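PDB 6AQ3: trafficking protein particle complex subunit 3 from Naegleria fowleri, which carries a covalently bound palmitic acid and probably acts as a core subunit of the TRAPP tethering complex in vesicle trafficking. Local coordinates for residues 47-52 with 139-144. Sequence-based numbering, arbitrary orientation.
Sequences EDVAAI and KRLYYS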
loop_
_atom_site.group_PDB
_atom_site.type_symbol
_atom_site.label_atom_id
_atom_site.label_comp_id
_atom_site.label_asym_id
_atom_site.label_seq_id
_atom_site.Cartn_x
_atom_site.Cartn_y
_atom_site.Cartn_z
ATOM N N GLU C 47 15.412 -3.745 17.705
ATOM C CA GLU C 47 15.450 -4.025 19.135
ATOM C C GLU C 47 14.162 -3.685 19.868
ATOM O O GLU C 47 14.066 -3.991 21.064
ATOM C CB GLU C 47 16.636 -3.319 19.799
ATOM C CG GLU C 47 17.823 -4.259 20.071
ATOM C CD GLU C 47 19.157 -3.613 19.759
ATOM O OE1 GLU C 47 19.161 -2.584 19.053
ATOM O OE2 GLU C 47 20.204 -4.132 20.213
ATOM N N ASP C 48 13.211 -2.984 19.224
ATOM C CA ASP C 48 11.942 -2.651 19.863
ATOM C C ASP C 48 10.811 -3.029 18.900
ATOM O O ASP C 48 10.153 -2.199 18.268
ATOM C CB ASP C 48 11.892 -1.193 20.316
ATOM C CG ASP C 48 10.677 -0.900 21.199
ATOM O OD1 ASP C 48 9.867 -1.825 21.436
ATOM O OD2 ASP C 48 10.565 0.228 21.722
ATOM N N VAL C 49 10.625 -4.338 18.766
ATOM C CA VAL C 49 9.589 -4.888 17.906
ATOM C C VAL C 49 8.215 -4.502 18.423
ATOM O O VAL C 49 7.280 -4.278 17.639
ATOM C CB VAL C 49 9.788 -6.417 17.789
ATOM C CG1 VAL C 49 8.589 -7.092 17.164
ATOM C CG2 VAL C 49 11.055 -6.698 17.004
ATOM N N ALA C 50 8.072 -4.415 19.750
ATOM C CA ALA C 50 6.812 -3.988 20.333
ATOM C C ALA C 50 6.424 -2.598 19.846
ATOM O O ALA C 50 5.274 -2.367 19.462
ATOM C CB ALA C 50 6.917 -4.025 21.857
ATOM N N ALA C 51 7.380 -1.674 19.793
ATOM C CA ALA C 51 7.066 -0.344 19.275
ATOM C C ALA C 51 6.661 -0.413 17.811
ATOM O O ALA C 51 5.862 0.408 17.346
ATOM C CB ALA C 51 8.242 0.601 19.465
ATOM N N ILE C 52 7.248 -1.342 17.057
ATOM C CA ILE C 52 6.844 -1.521 15.664
ATOM C C ILE C 52 5.388 -1.947 15.595
ATOM O O ILE C 52 4.594 -1.388 14.828
ATOM C CB ILE C 52 7.744 -2.549 14.964
ATOM C CG1 ILE C 52 9.153 -2.011 14.820
ATOM C CG2 ILE C 52 7.109 -2.980 13.609
ATOM C CD1 ILE C 52 10.099 -3.004 14.205
ATOM N N LYS C 139 10.567 -12.488 18.805
ATOM C CA LYS C 139 10.094 -11.218 19.328
ATOM C C LYS C 139 8.636 -10.946 18.996
ATOM O O LYS C 139 8.097 -9.911 19.416
ATOM C CB LYS C 139 10.987 -10.085 18.815
ATOM C CG LYS C 139 12.387 -10.079 19.444
ATOM C CD LYS C 139 13.234 -8.972 18.828
ATOM C CE LYS C 139 14.728 -9.169 19.068
ATOM N NZ LYS C 139 15.526 -8.858 17.829
ATOM N N ARG C 140 7.985 -11.847 18.263
ATOM C CA ARG C 140 6.549 -11.772 17.975
ATOM C C ARG C 140 6.163 -10.440 17.321
ATOM O O ARG C 140 5.239 -9.744 17.752
ATOM C CB ARG C 140 5.714 -12.042 19.236
ATOM C CG ARG C 140 5.716 -13.533 19.574
ATOM C CD ARG C 140 4.734 -13.962 20.639
ATOM N NE ARG C 140 3.392 -14.026 20.060
ATOM C CZ ARG C 140 2.905 -15.085 19.416
ATOM N NH1 ARG C 140 3.654 -16.174 19.250
ATOM N NH2 ARG C 140 1.680 -15.054 18.918
ATOM N N LEU C 141 6.839 -10.116 16.224
ATOM C CA LEU C 141 6.298 -9.101 15.330
ATOM C C LEU C 141 4.931 -9.541 14.832
ATOM O O LEU C 141 4.731 -10.703 14.457
ATOM C CB LEU C 141 7.229 -8.913 14.129
ATOM C CG LEU C 141 6.701 -8.131 12.933
ATOM C CD1 LEU C 141 6.694 -6.650 13.264
ATOM C CD2 LEU C 141 7.553 -8.440 11.685
ATOM N N TYR C 142 3.980 -8.618 14.832
ATOM C CA TYR C 142 2.695 -8.875 14.188
ATOM C C TYR C 142 2.698 -8.103 12.872
ATOM O O TYR C 142 2.238 -6.954 12.785
ATOM C CB TYR C 142 1.531 -8.506 15.097
ATOM C CG TYR C 142 1.296 -9.538 16.172
ATOM C CD1 TYR C 142 1.017 -10.867 15.835
ATOM C CD2 TYR C 142 1.314 -9.185 17.531
ATOM C CE1 TYR C 142 0.782 -11.832 16.823
ATOM C CE2 TYR C 142 1.082 -10.145 18.536
ATOM C CZ TYR C 142 0.819 -11.465 18.166
ATOM O OH TYR C 142 0.590 -12.424 19.121
ATOM N N TYR C 143 3.193 -8.787 11.839
ATOM C CA TYR C 143 3.442 -8.188 10.533
ATOM C C TYR C 143 2.254 -7.378 10.019
ATOM O O TYR C 143 2.440 -6.305 9.435
ATOM C CB TYR C 143 3.793 -9.295 9.542
ATOM C CG TYR C 143 4.242 -8.781 8.195
ATOM C CD1 TYR C 143 5.570 -8.431 7.964
ATOM C CD2 TYR C 143 3.331 -8.621 7.168
ATOM C CE1 TYR C 143 5.986 -7.956 6.710
ATOM C CE2 TYR C 143 3.720 -8.151 5.952
ATOM C CZ TYR C 143 5.043 -7.816 5.722
ATOM O OH TYR C 143 5.387 -7.337 4.492
ATOM N N SER C 144 1.028 -7.871 10.228
ATOM C CA SER C 144 -0.191 -7.243 9.724
ATOM C C SER C 144 -0.932 -6.415 10.769
ATOM O O SER C 144 -2.144 -6.213 10.629
ATOM C CB SER C 144 -1.146 -8.299 9.185
ATOM O OG SER C 144 -0.580 -8.961 8.093
#
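With chi1 at 168°, V49 sets CG1 anti to its own backbone N and splits its two methyls between K139 and L141, on either side of R140 in sequence. V49 CG1 meets the backbone of L141, 3.6 Å from L141 CA, while V49 CG2 rests on the aliphatic chain of K139, 3.6 Å from K139 CD, the V49 and K139 side chains crossing at about a right angle. L141, its CG likewise anti to the backbone N (chi1 167°), brings CD1 to 3.7 Å from I52 CG2, one helical turn beyond V49. No hydrogen bond spans the two segments, so apolar packing carries their direct contact. Each segment is shaped by its own polar bonds. D48 is the N-cap of helix 49-75: A51 N donates to D48 OD1 over 3.0 Å, from well above the carboxylate plane. R140, at positive phi, closes helix 134-138 in a Schellman motif, and R140 NH2 donates to Y142 OH at 2.9 Å, nearly within the guanidinium plane. N53, just past I52, adds a polar link through hydrogen bonds to R140 O and Y142 N. The contact thus packs a long helix's capped first turn against the loop following a Schellman motif, within the alpha+beta fold of this TRAPP component.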